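PDB 3ALJ: 2-methyl-3-hydroxypyridine-5-carboxylic acid oxygenase from Mesorhizobium loti, which catalyses the flavin-dependent oxygenation that opens the ring of 2-methyl-3-hydroxypyridine-5-carboxylic acid, a step in vitamin B6 breakdown. Local coordinates for residues E129-D134 and R138-T143; I166-D171 and V283-D288; N33-R38 and A149-G154; G23-I28 and C303-A308. All blocks are in the same frame, centred on the assembly; numbering follows the deposited sequence.

All four contacts lie in the FAD-binding domain. Along the chain the segments run 23-28, 33-38, 129-134, 138-143, 149-154, 166-171, 283-288 and 303-308, so contact 4 spans the other three and contact 1 falls within the span of contact 3. Contacts 2 and 3 share the six-stranded sheet, where strands 151-154 and 283-285 are neighbours. Contact 1 is a hairpin whose centre lies about 15 Å from the centres of both. Contact 4 pairs helices 21-32 and 300-314, with its centre about 12 Å from that of contact 3. Contact 1 bonds the adenine of FAD, and contact 2 bonds a phosphate oxygen and the ribityl chain, so the fold grips the cofactor at separate points.

Contact 1: E129-D134 and R138-T143; sequences EAVAAD and RLTLQT. With FAD (flavin-adenine dinucleotide), chain B.
E129 and Q142 meet at the open end of two antiparallel strands. The backbone N of E129 donates to OE1 of Q142 at 2.9 Å. That nitrogen stands above the plane of the amide carbonyl. Q142 N returns a bond to E129 O. The glutamine chain bends back at chi2, and its NE2 is held by N127 O.

The E129 side chain can be followed outward. E129 CB lies 3.8 Å from OE1 of Q142. E129 CG is anti to the backbone N (chi1 178°) and sits 3.5 Å from N6A of FAD. E129 OE1 comes to 3.9 Å from Q142 CB. E129 OE2 forms a salt bridge with K161. An alanine at E129 is likely to leave K161 without this carboxylate and to open a gap beside the adenine amino group.

The strands 130-134 and 138-141 form a beta hairpin with a classic bulge. V131 N donates to T140 O at 2.8 Å, and A132 N makes a longer bond to the same oxygen. The second bond lies in the carbonyl plane, on a lone pair. Next to the bulge, the backbone of A130 reads the adenine edge: its N donates to N1A of FAD, and N6A of FAD donates to A130 O at 2.8 Å. A130 CB rests 3.7 Å from CD1 of L139.

At the turn end, D134 and R138 lie side by side. OD2 of D134 is 3.5 Å from NH2 of R138, well out of the guanidinium plane, so this salt bridge is charge attraction alone. OD1 of D134 is bonded to V136 N.

Contact 2: I166-D171 and V283-D288; sequences IGFKQD and VALVGD. With FAD (flavin-adenine dinucleotide), chain B.
Strand 283-285 of the six-stranded sheet in the FAD-binding domain packs through V283 and L285 on I166 and F168, where helix 161-166 ends and the chain runs on to strand 170-185. The contact is apolar and buried between these elements. Just beyond the strand, G287 and D288 are consistent with the GD motif of flavoprotein hydroxylases.

L285 CD1 stands over the centre of the F168 ring. It is 3.6 Å from the centroid and 9° off the ring normal, a CH-pi contact. L285 CG is anti to its carbonyl carbon (chi1 -58°), which directs CD1 over the F168 ring. Its closest ring carbons are CZ and CE1. R280 also meets this ring, through a cation-pi contact. With an alanine at F168, the L285 methyl would probably lose the face it rests on and R280 its aromatic partner.

I166 and V283 meet tip to tip, I166 CD1 to V283 CG2 at 3.9 Å. G167 has positive phi, where a CB would press on the carbonyl before it. Q170 NE2 reaches back to F168 O at 2.9 Å, within the stretch that leads into strand 170-185, and also bonds to D164 OD1.

At the other end of 283-288 the chain meets FAD. G287 also has positive phi, and a CB there would clash with O2P. D288 N donates to O2P of FAD at 2.8 Å, and the ribityl O3' of FAD donates to D288 OD1 at 2.8 Å.

Contact 3: N33-R38 and A149-G154; sequences NGWDVR and ADLIVG
The indole of W35 receives L151 on one face, where CD2 stands 4.2 Å above the ring plane, offset toward the rim. The closest touch is made by L151 CB, 3.8 Å from CZ3 of W35 and 3.9 Å from CH2 of the same ring. D150 CB comes obliquely to CZ3 of W35, at 4.2 Å. The two side chains of W35 and L151 cross at about a right angle. W35 CG is anti to its carbonyl carbon (chi1 -70°), which turns the six-membered ring toward D150 and L151.

A second flat group lies in segment 33-38. The guanidinium of R38 meets D36 at its edge, side-on. R38 NE donates to D36 OD1 at 2.9 Å, and NH1 of R38 donates to D36 OD2 at 2.8 Å. Both nitrogens approach from above the carboxylate plane.

W35 lies in the helix-to-strand connection of a Rossmann-type beta-alpha-beta unit. Helix 21-32 ends in a Schellman motif with G34 as its C-prime residue, and strand 36-40 follows. Strand 13-17 lies between strands 36-40 and 151-154 in the sheet, so W35 spans it, touching A14 and also L30 of the helix.

The atoms that touch between the segments are all carbon. D36 is paired with R38. The six-membered ring is thus buried against the aliphatic carbons of L151 and D150, while D150 OD2 accepts from the backbone N of R13.

Contact 4: G23-I28 and C303-A308; sequences GLTAAI and CAMVNA
T25 and A26 of helix 21-32 pack on M305 and A308 of helix 300-314. The segments run nearly side by side in the same sense, with axes 8.4 Å apart at a crossing angle of -23°.

The apolar contacts centre on A308. A308 CB lies 3.7 Å from CG2 of T25 and 4.1 Å from CB of A26. The same A308 methyl also sits 3.8 Å from the backbone N of A26.

The polar atoms meet carbon rather than each other. CG2 of T25 rests 3.5 Å from the carbonyl O of M305. OG1 of T25 lies 3.5 Å from CG of M305 and 3.8 Å from its CE. The methionine chain bends at chi3 (73°), which folds CE back toward the threonine. OG1 stands beside the backbone N of T25 (chi1 -70°), and it is hydrogen-bonded to F21 O in its own helix.

G23, at the start of segment 23-28, fits the last glycine of a GxGxxG pattern, as in Rossmann-type FAD-binding proteins. The small side chains of A26 and A308 let the two backbones come to a CA-CA distance of 4.9 Å. The T25 hydroxyl is satisfied within its own helix, so segments 23-28 and 303-308 meet by van der Waals fit alone.

Contact 1: E129-D134 and R138-T143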
# COMPACT_ATOMS: atom_id res chain seq x y z
N GLU A 129 0.22 16.29 -14.44
CA GLU A 129 0.22 14.87 -14.90
C GLU A 129 1.33 14.58 -15.83
O GLU A 129 1.49 15.30 -16.87
CB GLU A 129 -1.15 14.54 -15.61
CG GLU A 129 -1.20 13.08 -16.17
CD GLU A 129 -2.39 12.80 -17.02
OE1 GLU A 129 -3.06 13.77 -17.46
OE2 GLU A 129 -2.63 11.62 -17.25
N ALA A 130 2.12 13.56 -15.60
CA ALA A 130 3.15 13.10 -16.55
C ALA A 130 2.46 12.25 -17.58
O ALA A 130 1.74 11.29 -17.30
CB ALA A 130 4.23 12.19 -15.87
N VAL A 131 2.59 12.65 -18.88
CA VAL A 131 1.87 11.88 -19.95
C VAL A 131 2.88 11.14 -20.81
O VAL A 131 2.49 10.11 -21.44
CB VAL A 131 0.93 12.77 -20.81
CG1 VAL A 131 -0.11 13.43 -19.96
CG2 VAL A 131 1.73 13.76 -21.55
N ALA A 132 4.14 11.56 -20.80
CA ALA A 132 5.13 10.81 -21.54
C ALA A 132 6.47 10.91 -20.92
O ALA A 132 6.79 11.91 -20.21
CB ALA A 132 5.14 11.25 -23.05
N ALA A 133 7.31 9.92 -21.11
CA ALA A 133 8.69 9.99 -20.57
C ALA A 133 9.66 9.46 -21.61
O ALA A 133 9.29 8.58 -22.40
CB ALA A 133 8.84 9.11 -19.23
N ASP A 134 10.92 9.91 -21.52
CA ASP A 134 11.90 9.45 -22.51
C ASP A 134 13.06 8.95 -21.65
O ASP A 134 13.51 9.69 -20.74
CB ASP A 134 12.34 10.66 -23.35
CG ASP A 134 13.24 10.28 -24.49
OD1 ASP A 134 14.15 9.43 -24.35
OD2 ASP A 134 13.07 10.79 -25.61
N ARG A 138 13.79 12.76 -19.95
CA ARG A 138 12.81 13.81 -20.23
C ARG A 138 11.40 13.33 -19.83
O ARG A 138 11.06 12.15 -19.87
CB ARG A 138 12.81 14.24 -21.72
CG ARG A 138 14.14 14.99 -22.05
CD ARG A 138 14.01 15.97 -23.23
NE ARG A 138 13.57 15.25 -24.41
CZ ARG A 138 14.40 14.79 -25.35
NH1 ARG A 138 15.73 15.02 -25.27
NH2 ARG A 138 13.90 14.12 -26.39
N LEU A 139 10.64 14.26 -19.28
CA LEU A 139 9.29 13.97 -18.80
C LEU A 139 8.39 15.05 -19.41
O LEU A 139 8.69 16.25 -19.22
CB LEU A 139 9.26 14.12 -17.26
CG LEU A 139 7.99 13.71 -16.58
CD1 LEU A 139 7.82 12.20 -16.80
CD2 LEU A 139 7.99 13.99 -15.04
N THR A 140 7.37 14.64 -20.14
CA THR A 140 6.41 15.63 -20.65
C THR A 140 5.12 15.68 -19.82
O THR A 140 4.49 14.61 -19.62
CB THR A 140 6.08 15.24 -22.10
OG1 THR A 140 7.30 15.28 -22.82
CG2 THR A 140 5.18 16.34 -22.68
N LEU A 141 4.71 16.84 -19.35
CA LEU A 141 3.47 16.98 -18.63
C LEU A 141 2.27 17.22 -19.56
O LEU A 141 2.50 17.59 -20.74
CB LEU A 141 3.67 18.13 -17.65
CG LEU A 141 4.84 17.95 -16.68
CD1 LEU A 141 4.75 19.25 -15.84
CD2 LEU A 141 4.62 16.77 -15.76
N GLN A 142 1.04 17.12 -19.02
CA GLN A 142 -0.16 17.32 -19.89
C GLN A 142 -0.21 18.73 -20.39
O GLN A 142 -0.84 18.97 -21.43
CB GLN A 142 -1.38 16.84 -19.10
CG GLN A 142 -2.13 17.87 -18.19
CD GLN A 142 -1.44 18.23 -16.86
OE1 GLN A 142 -0.27 18.07 -16.71
NE2 GLN A 142 -2.21 18.75 -15.92
N THR A 143 0.49 19.63 -19.75
CA THR A 143 0.48 21.05 -20.17
C THR A 143 1.36 21.23 -21.37
O THR A 143 1.41 22.35 -21.91
CB THR A 143 1.16 21.88 -19.01
OG1 THR A 143 2.46 21.34 -18.73
CG2 THR A 143 0.35 21.80 -17.69
PA FAD B . -0.75 5.01 -5.85
O1A FAD B . -0.96 4.94 -4.37
O2A FAD B . -1.77 4.57 -6.73
O5B FAD B . -0.38 6.52 -6.16
C5B FAD B . -0.13 6.97 -7.53
C4B FAD B . -0.37 8.47 -7.42
O4B FAD B . -0.03 8.92 -8.78
C3B FAD B . -1.78 8.87 -7.22
O3B FAD B . -1.88 9.93 -6.24
C2B FAD B . -2.26 9.27 -8.66
O2B FAD B . -3.30 10.27 -8.66
C1B FAD B . -1.05 9.89 -9.27
N9A FAD B . -0.93 9.71 -10.68
C8A FAD B . -1.43 8.71 -11.49
N7A FAD B . -1.04 8.87 -12.76
C5A FAD B . -0.27 10.02 -12.78
C6A FAD B . 0.47 10.64 -13.78
N6A FAD B . 0.46 10.15 -15.07
N1A FAD B . 1.15 11.74 -13.44
C2A FAD B . 1.13 12.26 -12.21
N3A FAD B . 0.46 11.68 -11.17
C4A FAD B . -0.21 10.54 -11.49
N1 FAD B . -0.61 -2.08 0.73
C2 FAD B . -0.06 -2.17 1.94
O2 FAD B . 1.14 -1.99 2.15
N3 FAD B . -0.86 -2.52 3.03
C4 FAD B . -2.23 -2.73 2.90
O4 FAD B . -2.94 -2.89 3.96
C4X FAD B . -2.76 -2.64 1.63
N5 FAD B . -4.15 -2.96 1.42
C5X FAD B . -4.66 -2.93 0.13
C6 FAD B . -5.98 -3.34 -0.13
C7 FAD B . -6.50 -3.26 -1.39
C7M FAD B . -7.97 -3.70 -1.63
C8 FAD B . -5.72 -2.84 -2.45
C8M FAD B . -6.26 -2.77 -3.89
C9 FAD B . -4.40 -2.44 -2.21
C9A FAD B . -3.84 -2.52 -0.91
N10 FAD B . -2.45 -2.15 -0.64
C10 FAD B . -1.94 -2.26 0.60
C1' FAD B . -1.56 -1.72 -1.82
C2' FAD B . -1.45 -0.20 -1.84
O2' FAD B . -2.77 0.37 -1.91
C3' FAD B . -0.72 0.24 -3.12
O3' FAD B . 0.30 -0.79 -3.42
C4' FAD B . 0.01 1.51 -3.00
O4' FAD B . -0.98 2.55 -2.75
C5' FAD B . 0.71 1.88 -4.26
O5' FAD B . 1.37 3.13 -4.07
P FAD B . 1.89 3.87 -5.37
O1P FAD B . 2.46 5.13 -4.89
O2P FAD B . 2.73 2.97 -6.24
O3P FAD B . 0.56 4.14 -6.24

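Contact 2: I166-D171 and V283-D288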
# COMPACT_ATOMS: atom_id res chain seq x y z
N ILE A 166 6.57 4.70 -22.80
CA ILE A 166 7.80 4.07 -23.23
C ILE A 166 7.52 2.68 -23.77
O ILE A 166 8.16 2.28 -24.81
CB ILE A 166 8.80 4.01 -22.01
CG1 ILE A 166 9.21 5.41 -21.67
CG2 ILE A 166 10.03 3.06 -22.30
CD1 ILE A 166 9.99 5.55 -20.35
N GLY A 167 6.64 1.91 -23.12
CA GLY A 167 6.34 0.59 -23.61
C GLY A 167 7.09 -0.43 -22.85
O GLY A 167 8.32 -0.61 -23.08
N PHE A 168 6.43 -1.05 -21.86
CA PHE A 168 7.06 -2.18 -21.17
C PHE A 168 6.21 -3.38 -21.27
O PHE A 168 4.93 -3.33 -21.12
CB PHE A 168 7.12 -1.83 -19.62
CG PHE A 168 8.19 -0.94 -19.26
CD1 PHE A 168 8.04 0.44 -19.54
CD2 PHE A 168 9.37 -1.41 -18.60
CE1 PHE A 168 9.09 1.39 -19.13
CE2 PHE A 168 10.39 -0.52 -18.20
CZ PHE A 168 10.29 0.90 -18.49
N LYS A 169 6.81 -4.50 -21.66
CA LYS A 169 6.09 -5.75 -21.80
C LYS A 169 5.56 -6.07 -20.36
O LYS A 169 6.29 -6.03 -19.36
CB LYS A 169 7.12 -6.85 -22.27
CG LYS A 169 6.54 -8.21 -22.44
CD LYS A 169 7.72 -9.12 -23.04
CE LYS A 169 7.40 -10.64 -23.07
NZ LYS A 169 7.36 -11.25 -21.67
N GLN A 170 4.33 -6.50 -20.34
CA GLN A 170 3.61 -6.58 -19.01
C GLN A 170 2.42 -7.52 -19.12
O GLN A 170 1.82 -7.73 -20.20
CB GLN A 170 3.11 -5.19 -18.67
CG GLN A 170 2.05 -4.65 -19.68
CD GLN A 170 1.66 -3.20 -19.46
OE1 GLN A 170 0.58 -2.93 -18.97
NE2 GLN A 170 2.57 -2.33 -19.71
N ASP A 171 2.02 -7.99 -17.93
CA ASP A 171 0.65 -8.52 -17.75
C ASP A 171 -0.08 -7.70 -16.69
O ASP A 171 0.51 -7.48 -15.59
CB ASP A 171 0.61 -9.99 -17.34
CG ASP A 171 1.04 -10.92 -18.48
OD1 ASP A 171 0.50 -10.83 -19.65
OD2 ASP A 171 1.91 -11.80 -18.20
N VAL A 283 15.00 6.22 -16.53
CA VAL A 283 13.61 6.07 -15.96
C VAL A 283 13.56 4.82 -15.10
O VAL A 283 13.92 3.73 -15.49
CB VAL A 283 12.64 5.90 -17.13
CG1 VAL A 283 11.22 5.58 -16.56
CG2 VAL A 283 12.58 7.24 -17.97
N ALA A 284 13.02 4.99 -13.85
CA ALA A 284 12.72 3.83 -12.96
C ALA A 284 11.27 3.87 -12.64
O ALA A 284 10.70 4.93 -12.27
CB ALA A 284 13.47 3.97 -11.70
N LEU A 285 10.68 2.69 -12.76
CA LEU A 285 9.22 2.49 -12.39
C LEU A 285 9.18 1.94 -10.96
O LEU A 285 9.83 0.93 -10.68
CB LEU A 285 8.58 1.47 -13.33
CG LEU A 285 8.69 1.94 -14.81
CD1 LEU A 285 7.98 0.86 -15.66
CD2 LEU A 285 8.05 3.32 -15.08
N VAL A 286 8.38 2.55 -10.11
CA VAL A 286 8.35 2.21 -8.62
C VAL A 286 6.93 2.01 -8.22
O VAL A 286 6.09 2.88 -8.56
CB VAL A 286 8.98 3.34 -7.74
CG1 VAL A 286 10.52 3.55 -8.16
CG2 VAL A 286 8.09 4.65 -7.55
N GLY A 287 6.61 1.02 -7.40
CA GLY A 287 5.28 0.95 -6.84
C GLY A 287 4.32 0.22 -7.76
O GLY A 287 4.75 -0.69 -8.49
N ASP A 288 3.04 0.57 -7.67
CA ASP A 288 2.05 -0.15 -8.45
C ASP A 288 2.29 0.03 -10.02
O ASP A 288 1.76 -0.79 -10.80
CB ASP A 288 0.66 0.42 -8.16
CG ASP A 288 0.01 -0.19 -6.89
OD1 ASP A 288 0.69 -0.93 -6.16
OD2 ASP A 288 -1.18 0.12 -6.70
PA FAD B . -0.75 5.01 -5.85
O1A FAD B . -0.96 4.94 -4.37
O2A FAD B . -1.77 4.57 -6.73
O5B FAD B . -0.38 6.52 -6.16
C5B FAD B . -0.13 6.97 -7.53
C4B FAD B . -0.37 8.47 -7.42
O4B FAD B . -0.03 8.92 -8.78
C3B FAD B . -1.78 8.87 -7.22
O3B FAD B . -1.88 9.93 -6.24
C2B FAD B . -2.26 9.27 -8.66
O2B FAD B . -3.30 10.27 -8.66
C1B FAD B . -1.05 9.89 -9.27
N9A FAD B . -0.93 9.71 -10.68
C8A FAD B . -1.43 8.71 -11.49
N7A FAD B . -1.04 8.87 -12.76
C5A FAD B . -0.27 10.02 -12.78
C6A FAD B . 0.47 10.64 -13.78
N6A FAD B . 0.46 10.15 -15.07
N1A FAD B . 1.15 11.74 -13.44
C2A FAD B . 1.13 12.26 -12.21
N3A FAD B . 0.46 11.68 -11.17
C4A FAD B . -0.21 10.54 -11.49
N1 FAD B . -0.61 -2.08 0.73
C2 FAD B . -0.06 -2.17 1.94
O2 FAD B . 1.14 -1.99 2.15
N3 FAD B . -0.86 -2.52 3.03
C4 FAD B . -2.23 -2.73 2.90
O4 FAD B . -2.94 -2.89 3.96
C4X FAD B . -2.76 -2.64 1.63
N5 FAD B . -4.15 -2.96 1.42
C5X FAD B . -4.66 -2.93 0.13
C6 FAD B . -5.98 -3.34 -0.13
C7 FAD B . -6.50 -3.26 -1.39
C7M FAD B . -7.97 -3.70 -1.63
C8 FAD B . -5.72 -2.84 -2.45
C8M FAD B . -6.26 -2.77 -3.89
C9 FAD B . -4.40 -2.44 -2.21
C9A FAD B . -3.84 -2.52 -0.91
N10 FAD B . -2.45 -2.15 -0.64
C10 FAD B . -1.94 -2.26 0.60
C1' FAD B . -1.56 -1.72 -1.82
C2' FAD B . -1.45 -0.20 -1.84
O2' FAD B . -2.77 0.37 -1.91
C3' FAD B . -0.72 0.24 -3.12
O3' FAD B . 0.30 -0.79 -3.42
C4' FAD B . 0.01 1.51 -3.00
O4' FAD B . -0.98 2.55 -2.75
C5' FAD B . 0.71 1.88 -4.26
O5' FAD B . 1.37 3.13 -4.07
P FAD B . 1.89 3.87 -5.37
O1P FAD B . 2.46 5.13 -4.89
O2P FAD B . 2.73 2.97 -6.24
O3P FAD B . 0.56 4.14 -6.24

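Contact 3: N33-R38 and A149-G154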
# COMPACT_ATOMS: atom_id res chain seq x y z
N ASN A 33 19.24 12.92 0.32
CA ASN A 33 20.56 12.70 -0.24
C ASN A 33 21.09 13.87 -1.11
O ASN A 33 22.14 13.70 -1.77
CB ASN A 33 20.49 11.44 -1.09
CG ASN A 33 20.41 10.16 -0.22
OD1 ASN A 33 20.18 9.00 -0.74
ND2 ASN A 33 20.73 10.32 1.05
N GLY A 34 20.38 14.98 -1.13
CA GLY A 34 20.93 16.19 -1.83
C GLY A 34 20.44 16.32 -3.27
O GLY A 34 20.83 17.27 -3.95
N TRP A 35 19.52 15.46 -3.74
CA TRP A 35 18.91 15.70 -5.08
C TRP A 35 18.03 16.93 -5.04
O TRP A 35 17.35 17.26 -4.08
CB TRP A 35 18.06 14.49 -5.49
CG TRP A 35 18.81 13.28 -5.82
CD1 TRP A 35 19.43 12.32 -4.98
CD2 TRP A 35 19.01 12.80 -7.14
NE1 TRP A 35 19.98 11.37 -5.70
CE2 TRP A 35 19.76 11.59 -7.06
CE3 TRP A 35 18.61 13.26 -8.42
CZ2 TRP A 35 20.12 10.79 -8.18
CZ3 TRP A 35 19.01 12.46 -9.52
CH2 TRP A 35 19.77 11.27 -9.41
N ASP A 36 18.00 17.58 -6.25
CA ASP A 36 17.01 18.58 -6.49
C ASP A 36 15.76 17.80 -7.00
O ASP A 36 15.82 17.39 -8.15
CB ASP A 36 17.52 19.61 -7.53
CG ASP A 36 16.43 20.67 -7.88
OD1 ASP A 36 15.30 20.67 -7.34
OD2 ASP A 36 16.80 21.69 -8.59
N VAL A 37 14.73 17.66 -6.20
CA VAL A 37 13.58 16.83 -6.57
C VAL A 37 12.32 17.60 -6.72
O VAL A 37 11.91 18.40 -5.84
CB VAL A 37 13.20 15.89 -5.35
CG1 VAL A 37 12.13 14.86 -5.83
CG2 VAL A 37 14.29 15.24 -4.80
N ARG A 38 11.62 17.35 -7.85
CA ARG A 38 10.33 17.94 -8.04
C ARG A 38 9.32 16.79 -8.24
O ARG A 38 9.70 15.75 -8.88
CB ARG A 38 10.34 18.79 -9.33
CG ARG A 38 11.39 19.98 -9.18
CD ARG A 38 12.64 19.60 -9.94
NE ARG A 38 13.72 20.62 -9.78
CZ ARG A 38 13.75 21.76 -10.49
NH1 ARG A 38 14.79 22.55 -10.31
NH2 ARG A 38 12.80 22.05 -11.43
N ALA A 149 15.85 15.91 -16.75
CA ALA A 149 16.30 15.49 -15.45
C ALA A 149 17.40 14.48 -15.60
O ALA A 149 17.48 13.75 -16.60
CB ALA A 149 15.10 14.94 -14.63
N ASP A 150 18.14 14.27 -14.49
CA ASP A 150 19.06 13.11 -14.45
C ASP A 150 18.41 11.80 -14.08
O ASP A 150 18.94 10.73 -14.31
CB ASP A 150 20.13 13.42 -13.40
CG ASP A 150 20.83 14.83 -13.65
OD1 ASP A 150 21.47 14.91 -14.77
OD2 ASP A 150 20.69 15.81 -12.94
N LEU A 151 17.18 11.89 -13.51
CA LEU A 151 16.41 10.64 -13.13
C LEU A 151 14.97 11.02 -13.25
O LEU A 151 14.55 12.12 -12.87
CB LEU A 151 16.74 10.33 -11.64
CG LEU A 151 15.84 9.24 -10.98
CD1 LEU A 151 16.22 7.86 -11.55
CD2 LEU A 151 16.01 9.37 -9.48
N ILE A 152 14.27 10.07 -13.84
CA ILE A 152 12.78 10.17 -13.92
C ILE A 152 12.18 9.01 -13.12
O ILE A 152 12.55 7.85 -13.40
CB ILE A 152 12.30 10.07 -15.36
CG1 ILE A 152 12.96 11.20 -16.20
CG2 ILE A 152 10.76 10.08 -15.42
CD1 ILE A 152 12.35 11.19 -17.55
N VAL A 153 11.31 9.26 -12.13
CA VAL A 153 10.68 8.21 -11.36
C VAL A 153 9.22 8.10 -11.80
O VAL A 153 8.44 9.03 -11.57
CB VAL A 153 10.80 8.53 -9.87
CG1 VAL A 153 10.13 7.40 -9.06
CG2 VAL A 153 12.35 8.59 -9.42
N GLY A 154 8.88 6.94 -12.33
CA GLY A 154 7.48 6.64 -12.67
C GLY A 154 6.83 5.99 -11.47
O GLY A 154 6.90 4.80 -11.31

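Contact 4: G23-I28 and C303-A308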
# COMPACT_ATOMS: atom_id res chain seq x y z
N GLY A 23 5.87 7.60 -4.73
CA GLY A 23 6.50 8.85 -5.17
C GLY A 23 6.97 9.76 -4.07
O GLY A 23 8.06 10.35 -4.16
N LEU A 24 6.15 9.80 -3.03
CA LEU A 24 6.56 10.62 -1.87
C LEU A 24 7.78 10.00 -1.17
O LEU A 24 8.65 10.75 -0.72
CB LEU A 24 5.40 10.74 -0.90
CG LEU A 24 4.23 11.64 -1.36
CD1 LEU A 24 2.99 11.42 -0.44
CD2 LEU A 24 4.66 13.08 -1.29
N THR A 25 7.83 8.66 -1.06
CA THR A 25 9.00 8.03 -0.47
C THR A 25 10.21 8.31 -1.31
O THR A 25 11.27 8.71 -0.77
CB THR A 25 8.75 6.50 -0.40
OG1 THR A 25 7.74 6.21 0.58
CG2 THR A 25 10.08 5.78 0.04
N ALA A 26 10.11 8.15 -2.66
CA ALA A 26 11.27 8.44 -3.50
C ALA A 26 11.68 9.89 -3.38
O ALA A 26 12.91 10.18 -3.25
CB ALA A 26 10.92 8.10 -5.02
N ALA A 27 10.73 10.79 -3.39
CA ALA A 27 11.09 12.20 -3.27
C ALA A 27 11.80 12.58 -1.99
O ALA A 27 12.79 13.30 -2.02
CB ALA A 27 9.88 13.09 -3.53
N ILE A 28 11.33 12.07 -0.87
CA ILE A 28 11.94 12.39 0.42
C ILE A 28 13.33 11.80 0.47
O ILE A 28 14.26 12.48 0.87
CB ILE A 28 11.07 11.84 1.52
CG1 ILE A 28 9.80 12.63 1.70
CG2 ILE A 28 11.88 11.84 2.85
CD1 ILE A 28 8.70 11.87 2.53
N CYS A 303 6.11 -2.93 -0.25
CA CYS A 303 7.09 -3.13 -1.34
C CYS A 303 7.28 -1.85 -2.15
O CYS A 303 8.44 -1.51 -2.47
CB CYS A 303 6.59 -4.23 -2.28
SG CYS A 303 6.73 -5.88 -1.51
N ALA A 304 6.25 -1.03 -2.36
CA ALA A 304 6.44 0.21 -3.09
C ALA A 304 7.41 1.12 -2.32
O ALA A 304 8.31 1.71 -2.95
CB ALA A 304 5.11 0.97 -3.25
N MET A 305 7.26 1.21 -1.01
CA MET A 305 8.09 2.08 -0.20
C MET A 305 9.50 1.52 -0.08
O MET A 305 10.47 2.31 -0.18
CB MET A 305 7.41 2.24 1.16
CG MET A 305 6.16 3.11 1.02
SD MET A 305 5.25 3.23 2.64
CE MET A 305 6.38 4.34 3.54
N VAL A 306 9.65 0.24 0.21
CA VAL A 306 11.04 -0.41 0.21
C VAL A 306 11.71 -0.15 -1.12
O VAL A 306 12.88 0.20 -1.14
CB VAL A 306 10.94 -1.89 0.53
CG1 VAL A 306 12.26 -2.63 0.20
CG2 VAL A 306 10.67 -2.05 2.06
N ASN A 307 11.02 -0.36 -2.24
CA ASN A 307 11.67 -0.16 -3.57
C ASN A 307 12.01 1.26 -3.84
O ASN A 307 13.13 1.51 -4.32
CB ASN A 307 10.79 -0.81 -4.64
CG ASN A 307 10.64 -2.30 -4.49
OD1 ASN A 307 9.64 -2.92 -5.05
ND2 ASN A 307 11.49 -2.89 -3.82
N ALA A 308 11.17 2.20 -3.42
CA ALA A 308 11.50 3.58 -3.65
C ALA A 308 12.69 3.99 -2.80
O ALA A 308 13.63 4.73 -3.23
CB ALA A 308 10.29 4.44 -3.36